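Local coordinates for protein CurD (PDB 5KP7) that probably acts as a hydroxymethylglutaryl-CoA synthase of the thiolase-like superfamily, and binds 4'-phosphopantetheine in a pocket of the chain, at residues A[45-50]-A[188-193]; A[65-70]-A[381-386]; A[273-278]-A[310-315]. The protein carries 3 engineered substitutions. All blocks are in the same frame, centred on the assembly; numbering follows the deposited sequence.

Contact 1 (A[45-50]-A[188-193]); sequences RKLAQA and AEPSSG. With PNS (4'-phosphopantetheine), chain E.
Leu47 and Pro190 make the apolar part of this contact. CD2 of Leu47 lies 4.0 Å from Pro190 CA and 4.2 Å from Pro190 CB, the two side chains crossing at about a right angle. With CG anti to the backbone N (chi1 -175°), the leucine carries its branch off the helix and up to the 188-193 loop. Its other methyl, CD1, comes within 4.4 Å of Glu189 OE2, a plain van der Waals approach. The carboxylate has polar partners of its own outside the two segments: OE2 is hydrogen-bonded to Tyr391 OH and OE1 forms a salt bridge with Arg51.

The hydrogen bonds belong to the loop itself. Ala188 O accepts Ser191 N at 3.2 Å and Ser192 OG at 3.0 Å from opposite faces of its carbonyl plane, the serine hydroxyl standing 37° out of it. These bonds tie residues 188 to 192 into a tight turn.

Ligand contacts come next. N36 of 4'-phosphopantetheine donates to Ser191 OG at 2.9 Å, with a bent N-H...O angle of 135°. The Pro190 ring adds a van der Waals touch, its CD 3.7 Å from ligand O33, so this proline is shared between Leu47 and the bound 4'-phosphopantetheine.

In the fold, the loop joins strands 161-168 and 195-202, neighbours in the large mixed sheet. Helix 44-50 lies against this loop through Leu47, with Phe58 of helix 56-60 touching both Ala48 and Pro190 and Met388 of helix 388-397 lying against Leu47.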
# COMPACT_ATOMS: atom_id res chain seq x y z
N ARG A 45 6.93 -2.66 18.12
CA ARG A 45 7.05 -3.14 19.53
C ARG A 45 7.33 -1.99 20.51
O ARG A 45 6.83 -1.98 21.62
CB ARG A 45 8.15 -4.19 19.67
CG ARG A 45 7.87 -5.50 18.91
CD ARG A 45 8.65 -6.66 19.50
NE ARG A 45 8.30 -7.98 18.97
CZ ARG A 45 9.00 -9.10 19.23
NH1 ARG A 45 10.09 -9.06 19.98
NH2 ARG A 45 8.62 -10.27 18.72
N LYS A 46 8.13 -1.02 20.08
CA LYS A 46 8.38 0.18 20.90
C LYS A 46 7.12 1.03 21.11
O LYS A 46 6.90 1.53 22.21
CB LYS A 46 9.51 1.03 20.31
CG LYS A 46 10.84 0.31 20.27
CD LYS A 46 11.95 1.22 19.80
CE LYS A 46 13.12 0.39 19.31
NZ LYS A 46 14.28 1.23 18.99
N LEU A 47 6.31 1.17 20.05
CA LEU A 47 5.02 1.87 20.13
C LEU A 47 4.05 1.13 21.06
O LEU A 47 3.43 1.76 21.92
CB LEU A 47 4.40 2.05 18.72
CG LEU A 47 3.09 2.85 18.55
CD1 LEU A 47 3.35 4.31 18.89
CD2 LEU A 47 2.53 2.80 17.14
N ALA A 48 3.94 -0.19 20.89
CA ALA A 48 3.11 -1.03 21.78
C ALA A 48 3.50 -0.87 23.25
O ALA A 48 2.62 -0.65 24.09
CB ALA A 48 3.20 -2.49 21.37
N GLN A 49 4.79 -0.99 23.55
CA GLN A 49 5.31 -0.79 24.92
C GLN A 49 4.95 0.58 25.46
O GLN A 49 4.51 0.71 26.60
CB GLN A 49 6.83 -0.96 24.96
CG GLN A 49 7.28 -2.41 24.83
CD GLN A 49 8.76 -2.58 24.50
OE1 GLN A 49 9.39 -1.71 23.90
NE2 GLN A 49 9.31 -3.73 24.87
N ALA A 50 5.14 1.60 24.63
CA ALA A 50 4.85 2.98 25.01
C ALA A 50 3.38 3.28 25.26
O ALA A 50 3.07 4.26 25.94
CB ALA A 50 5.38 3.94 23.96
N ALA A 188 -4.83 5.40 12.26
CA ALA A 188 -3.83 5.03 11.27
C ALA A 188 -2.36 5.14 11.73
O ALA A 188 -1.48 4.81 10.93
CB ALA A 188 -4.04 5.86 10.02
N GLU A 189 -2.09 5.56 12.97
CA GLU A 189 -0.69 5.82 13.37
C GLU A 189 0.24 4.60 13.24
O GLU A 189 1.31 4.69 12.65
CB GLU A 189 -0.60 6.39 14.78
CG GLU A 189 0.79 6.88 15.11
CD GLU A 189 0.90 7.45 16.49
OE1 GLU A 189 -0.12 7.38 17.24
OE2 GLU A 189 2.00 7.94 16.85
N PRO A 190 -0.18 3.46 13.77
CA PRO A 190 0.67 2.28 13.67
C PRO A 190 0.97 1.84 12.24
O PRO A 190 2.05 1.31 12.00
CB PRO A 190 -0.16 1.20 14.37
CG PRO A 190 -1.12 1.94 15.23
CD PRO A 190 -1.45 3.17 14.48
N SER A 191 0.05 2.06 11.31
CA SER A 191 0.15 1.49 10.00
C SER A 191 0.69 2.43 8.94
O SER A 191 1.03 1.98 7.87
CB SER A 191 -1.21 0.94 9.54
OG SER A 191 -2.23 1.91 9.59
N SER A 192 0.73 3.72 9.21
CA SER A 192 0.95 4.69 8.12
C SER A 192 2.46 5.01 7.99
O SER A 192 3.03 5.65 8.87
CB SER A 192 0.13 5.94 8.40
OG SER A 192 -1.24 5.69 8.08
N GLY A 193 3.07 4.52 6.91
CA GLY A 193 4.50 4.66 6.68
C GLY A 193 4.83 5.79 5.71
O GLY A 193 4.04 6.71 5.47
O23 PNS E . -6.88 -4.37 14.67
P24 PNS E . -7.67 -3.12 14.36
O26 PNS E . -8.42 -2.42 15.48
O27 PNS E . -6.69 -1.97 13.77
C28 PNS E . -5.75 -2.24 12.74
C29 PNS E . -4.44 -1.47 12.95
C30 PNS E . -3.48 -1.53 11.77
C31 PNS E . -4.12 -1.00 14.39
C32 PNS E . -4.97 0.03 12.65
O33 PNS E . -3.91 1.02 12.77
C34 PNS E . -5.63 0.36 11.33
O35 PNS E . -6.82 0.13 11.15
N36 PNS E . -4.83 0.83 10.37
C37 PNS E . -5.17 0.72 8.97
C38 PNS E . -6.07 1.80 8.43
C39 PNS E . -6.24 1.44 6.98
O40 PNS E . -5.47 1.90 6.15
N41 PNS E . -7.22 0.58 6.69
C42 PNS E . -7.45 0.16 5.32
C43 PNS E . -8.39 -1.02 5.22
S44 PNS E . -8.60 -1.29 3.45

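Contact 2 (A[65-70]-A[381-386]); sequences EKAVSL and ADRYSL
The guanidinium of Arg383 meets Glu65 and Ala67 at its edge, and no residue of 65-70 lies over either of its faces. Glu65 OE1 sits near the guanidinium plane and forms a salt bridge with Arg383 NH2 at 3.2 Å, although the carboxylate itself is turned, the two planes being 53° apart. A water lies in the guanidinium plane at the same edge and bridges the pair: it donates to Glu65 OE1 at 2.6 Å and accepts from Arg383 NH2 at 2.9 Å. Farther round the rim, the methyl CB of Ala67 packs 3.7 Å from Arg383 NH1. The arginine chain bends at chi3 (-61°) to present this edge. Its rotation is fixed by carbonyls from outside the two segments: NE is bonded to Leu380 O, NH1 to Gly37 O and NH2 to Gln317 O. Three backbone oxygens and a carboxylate thus partner this buried guanidinium, an environment likely to favour the charged form.

The two segments supply the outer strands of a small three-stranded sheet, 65-67 and 384-385, with 40-43 between them. They therefore meet through side chains rather than by direct strand pairing, and their touching parts run 88° apart. Gln41 of the middle strand lies beside Glu65, Arg383 and Ser385.

Beyond the ion pair the contact turns apolar. Leu386 puts its CD1 methyl 4.1 Å from Val68 CB and equally near Val68 CG2, the two side chains meeting at a slant. Val68 holds CG2 anti to its carbonyl carbon and beside its backbone N, which puts this methyl, together with CB, on the side that meets the leucine.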
# COMPACT_ATOMS: atom_id res chain seq x y z
N GLU A 65 7.69 -2.89 11.39
CA GLU A 65 8.29 -1.55 11.41
C GLU A 65 7.56 -0.64 10.46
O GLU A 65 6.98 -1.10 9.48
CB GLU A 65 9.75 -1.60 10.96
CG GLU A 65 10.67 -2.46 11.83
CD GLU A 65 11.86 -2.98 11.07
OE1 GLU A 65 11.99 -2.67 9.87
OE2 GLU A 65 12.69 -3.69 11.69
N LYS A 66 7.59 0.66 10.75
CA LYS A 66 7.16 1.64 9.76
C LYS A 66 8.28 2.64 9.47
O LYS A 66 9.01 3.07 10.37
CB LYS A 66 5.88 2.36 10.18
CG LYS A 66 5.97 3.23 11.42
CD LYS A 66 4.75 4.14 11.49
CE LYS A 66 4.75 5.00 12.73
NZ LYS A 66 3.75 6.09 12.54
N ALA A 67 8.41 2.98 8.20
CA ALA A 67 9.32 4.08 7.82
C ALA A 67 8.74 5.39 8.26
O ALA A 67 7.53 5.56 8.26
CB ALA A 67 9.54 4.08 6.32
N VAL A 68 9.61 6.37 8.57
CA VAL A 68 9.13 7.69 9.05
C VAL A 68 9.93 8.78 8.33
O VAL A 68 11.14 8.74 8.39
CB VAL A 68 9.32 7.83 10.56
CG1 VAL A 68 8.74 9.14 11.06
CG2 VAL A 68 8.63 6.67 11.28
N SER A 69 9.23 9.66 7.63
CA SER A 69 9.90 10.80 6.93
C SER A 69 10.42 11.81 7.95
O SER A 69 9.66 12.24 8.86
CB SER A 69 8.89 11.50 6.07
OG SER A 69 9.44 12.56 5.29
N LEU A 70 11.67 12.26 7.76
CA LEU A 70 12.22 13.38 8.54
C LEU A 70 11.63 14.71 8.07
O LEU A 70 11.09 14.79 6.98
CB LEU A 70 13.74 13.40 8.42
CG LEU A 70 14.59 12.40 9.21
CD1 LEU A 70 14.62 12.83 10.68
CD2 LEU A 70 14.09 10.99 9.12
N ALA A 381 17.69 -2.54 5.84
CA ALA A 381 18.38 -2.86 7.07
C ALA A 381 19.29 -1.72 7.56
O ALA A 381 19.58 -1.68 8.75
CB ALA A 381 19.20 -4.16 6.92
N ASP A 382 19.73 -0.83 6.67
CA ASP A 382 20.67 0.23 7.01
C ASP A 382 20.01 1.51 7.55
O ASP A 382 20.72 2.46 7.93
CB ASP A 382 21.58 0.55 5.79
CG ASP A 382 22.81 1.41 6.16
OD1 ASP A 382 23.41 1.20 7.22
OD2 ASP A 382 23.14 2.33 5.38
N ARG A 383 18.67 1.55 7.64
CA ARG A 383 17.99 2.74 8.15
C ARG A 383 18.23 2.93 9.65
O ARG A 383 18.47 1.95 10.39
CB ARG A 383 16.48 2.64 7.88
CG ARG A 383 16.15 2.56 6.39
CD ARG A 383 14.68 2.29 6.12
NE ARG A 383 14.31 1.00 6.71
CZ ARG A 383 13.06 0.58 6.91
NH1 ARG A 383 12.04 1.32 6.51
NH2 ARG A 383 12.87 -0.59 7.54
N TYR A 384 18.09 4.18 10.08
CA TYR A 384 18.21 4.53 11.51
C TYR A 384 17.01 4.01 12.27
O TYR A 384 15.88 4.17 11.85
CB TYR A 384 18.29 6.04 11.66
CG TYR A 384 18.64 6.53 13.04
CD1 TYR A 384 17.64 6.82 13.96
CD2 TYR A 384 19.96 6.73 13.41
CE1 TYR A 384 17.95 7.29 15.23
CE2 TYR A 384 20.28 7.20 14.68
CZ TYR A 384 19.26 7.47 15.58
OH TYR A 384 19.56 7.95 16.86
N SER A 385 17.26 3.33 13.39
CA SER A 385 16.17 2.80 14.21
C SER A 385 15.83 3.82 15.30
O SER A 385 16.63 3.98 16.24
CB SER A 385 16.59 1.48 14.86
OG SER A 385 15.48 0.95 15.57
N LEU A 386 14.67 4.47 15.19
CA LEU A 386 14.26 5.53 16.13
C LEU A 386 13.89 4.99 17.51
O LEU A 386 13.24 3.96 17.61
CB LEU A 386 13.03 6.27 15.62
CG LEU A 386 13.20 7.06 14.32
CD1 LEU A 386 11.84 7.43 13.77
CD2 LEU A 386 14.04 8.30 14.55
O HOH W 1 14.08 -3.07 8.32

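Contact 3 (A[273-278]-A[310-315]). With PNS (4'-phosphopantetheine), chain E.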
# COMPACT_ATOMS: atom_id res chain seq x y z
N PHE A 273 -0.56 -7.64 -3.25
CA PHE A 273 -1.77 -6.88 -2.89
C PHE A 273 -1.36 -5.51 -2.37
O PHE A 273 -0.29 -5.37 -1.74
CB PHE A 273 -2.50 -7.57 -1.74
CG PHE A 273 -3.10 -8.94 -2.05
CD1 PHE A 273 -2.31 -10.08 -2.05
CD2 PHE A 273 -4.47 -9.09 -2.20
CE1 PHE A 273 -2.89 -11.33 -2.24
CE2 PHE A 273 -5.06 -10.34 -2.39
CZ PHE A 273 -4.24 -11.47 -2.45
N HIS A 274 -2.23 -4.50 -2.55
CA HIS A 274 -2.15 -3.32 -1.72
C HIS A 274 -2.23 -3.82 -0.28
O HIS A 274 -3.13 -4.57 0.06
CB HIS A 274 -3.30 -2.34 -1.99
CG HIS A 274 -3.32 -1.21 -1.03
ND1 HIS A 274 -2.20 -0.45 -0.82
CD2 HIS A 274 -4.24 -0.80 -0.14
CE1 HIS A 274 -2.45 0.43 0.13
NE2 HIS A 274 -3.67 0.24 0.56
N THR A 275 -1.27 -3.40 0.57
CA THR A 275 -1.07 -3.97 1.89
C THR A 275 -1.11 -2.89 2.98
O THR A 275 -0.08 -2.36 3.40
CB THR A 275 0.26 -4.78 1.92
OG1 THR A 275 0.22 -5.82 0.95
CG2 THR A 275 0.45 -5.42 3.30
N PRO A 276 -2.31 -2.56 3.47
CA PRO A 276 -2.37 -1.61 4.58
C PRO A 276 -1.66 -2.15 5.82
O PRO A 276 -1.02 -1.41 6.55
CB PRO A 276 -3.87 -1.44 4.80
CG PRO A 276 -4.49 -1.77 3.51
CD PRO A 276 -3.66 -2.91 2.99
N PHE A 277 -1.79 -3.47 6.03
CA PHE A 277 -1.04 -4.24 7.01
C PHE A 277 -1.22 -5.72 6.60
O PHE A 277 -2.22 -6.07 5.96
CB PHE A 277 -1.49 -4.02 8.46
CG PHE A 277 -2.96 -4.21 8.71
CD1 PHE A 277 -3.85 -3.20 8.40
CD2 PHE A 277 -3.45 -5.39 9.30
CE1 PHE A 277 -5.21 -3.35 8.65
CE2 PHE A 277 -4.83 -5.54 9.52
CZ PHE A 277 -5.70 -4.51 9.20
N GLY A 278 -0.24 -6.57 6.90
CA GLY A 278 -0.26 -7.91 6.36
C GLY A 278 -1.44 -8.77 6.79
O GLY A 278 -1.94 -9.57 6.02
N PRO A 310 5.75 -13.94 0.49
CA PRO A 310 6.97 -13.30 -0.05
C PRO A 310 6.77 -11.79 -0.32
O PRO A 310 7.67 -10.98 -0.02
CB PRO A 310 7.24 -14.09 -1.34
CG PRO A 310 6.71 -15.45 -1.00
CD PRO A 310 5.46 -15.20 -0.22
N GLY A 311 5.59 -11.44 -0.80
CA GLY A 311 5.24 -10.03 -1.06
C GLY A 311 5.11 -9.18 0.18
O GLY A 311 5.26 -7.94 0.13
N LEU A 312 4.83 -9.81 1.33
CA LEU A 312 4.68 -9.06 2.58
C LEU A 312 5.99 -8.67 3.25
O LEU A 312 6.01 -7.81 4.10
CB LEU A 312 3.80 -9.83 3.57
CG LEU A 312 2.38 -10.07 3.04
CD1 LEU A 312 1.61 -10.91 4.03
CD2 LEU A 312 1.64 -8.76 2.79
N VAL A 313 7.09 -9.32 2.89
CA VAL A 313 8.34 -9.15 3.60
C VAL A 313 8.76 -7.67 3.67
O VAL A 313 9.03 -7.17 4.76
CB VAL A 313 9.46 -10.01 2.98
CG1 VAL A 313 10.83 -9.68 3.58
CG2 VAL A 313 9.14 -11.49 3.16
N TYR A 314 8.86 -7.00 2.52
CA TYR A 314 9.28 -5.59 2.55
C TYR A 314 8.18 -4.68 3.08
O TYR A 314 8.47 -3.68 3.74
CB TYR A 314 9.75 -5.09 1.20
CG TYR A 314 10.98 -5.77 0.65
CD1 TYR A 314 11.90 -6.38 1.49
CD2 TYR A 314 11.20 -5.79 -0.71
CE1 TYR A 314 13.03 -7.01 0.97
CE2 TYR A 314 12.32 -6.41 -1.24
CZ TYR A 314 13.24 -6.99 -0.40
OH TYR A 314 14.37 -7.64 -0.89
N CYS A 315 6.93 -5.03 2.82
CA CYS A 315 5.80 -4.25 3.34
C CYS A 315 5.85 -4.14 4.86
O CYS A 315 5.58 -3.05 5.41
CB CYS A 315 4.47 -4.86 2.86
SG CYS A 315 4.23 -4.69 1.08
O23 PNS E . -6.88 -4.37 14.67
P24 PNS E . -7.67 -3.12 14.36
O26 PNS E . -8.42 -2.42 15.48
O27 PNS E . -6.69 -1.97 13.77
C28 PNS E . -5.75 -2.24 12.74
C29 PNS E . -4.44 -1.47 12.95
C30 PNS E . -3.48 -1.53 11.77
C31 PNS E . -4.12 -1.00 14.39
C32 PNS E . -4.97 0.03 12.65
O33 PNS E . -3.91 1.02 12.77
C34 PNS E . -5.63 0.36 11.33
O35 PNS E . -6.82 0.13 11.15
N36 PNS E . -4.83 0.83 10.37
C37 PNS E . -5.17 0.72 8.97
C38 PNS E . -6.07 1.80 8.43
C39 PNS E . -6.24 1.44 6.98
O40 PNS E . -5.47 1.90 6.15
N41 PNS E . -7.22 0.58 6.69
C42 PNS E . -7.45 0.16 5.32
C43 PNS E . -8.39 -1.02 5.22
S44 PNS E . -8.60 -1.29 3.45
O HOH W 2 2.52 -2.56 4.37
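Thr275 of the loop packs against Leu312 and Cys315 of helix 309-318. The loop follows strand 270-273, an outermost strand, within this chain, of the large sheet in this thiolase-like fold, and runs into helix 278-293, with Phe277 at its N-cap position.

The tight part is centred on Leu312 CD2. This methyl lies 3.6 Å from Thr275 CG2 and 3.7 Å from Thr275 OG1, the leucine running at an oblique angle to the threonine, and it also reaches Gly278 CA at 4.1 Å. Thr275 holds CG2 anti to its own amide nitrogen (chi1 -59°, measured to OG1), which lays the methyl against Leu312 and still lets OG1 reach back to Phe273 O. Cys315 adds a second contact, its SG 4.1 Å from Thr275 CB. Replacing Thr275 with glycine would remove both branches and would probably leave a gap beside Leu312 CD2 and Cys315 SG, with Phe273 O deprived of its hydroxyl donor.

The looser side is bridged by water instead of side chains. One water sits 2.8 Å from Thr275 O and 3.3 Å from Cys315 O; other acceptors compete for its protons, so its two bonds need not both be made at once.

On the side turned from the helix, the loop lines the phosphopantetheine pocket. Pro276 touches the pantetheine arm, and the Phe277 ring takes ligand C30 over one face, offset toward the rim, with Phe277 CD1 the nearest ring atom at 3.8 Å. An apolar side chain of another protein chain also packs on Phe277. Back at Thr275, OG1 donates to Phe273 O at 2.8 Å, arriving from above the carbonyl plane, 51° out of it.

Contacts 1 and 3 line the same 4'-phosphopantetheine pocket from different loops: their centres are about 17 Å apart, yet both touch the ligand, and Ser191 CB meets Pro276 O at 3.8 Å. Contact 2 lies back from the ligand, with the Glu65 side chain about 13 Å from it, but is joined directly to contact 1. Lys66 NZ reaches Glu189 O at 2.8 Å and Lys46 NZ reaches Leu386 O at 3.2 Å, both probable hydrogen bonds, with the two centres about 13 Å apart. Contacts 2 and 3 do not touch, their nearest atoms being about 5 Å apart, though contact 3 is nested in the chain between the segments of contact 2.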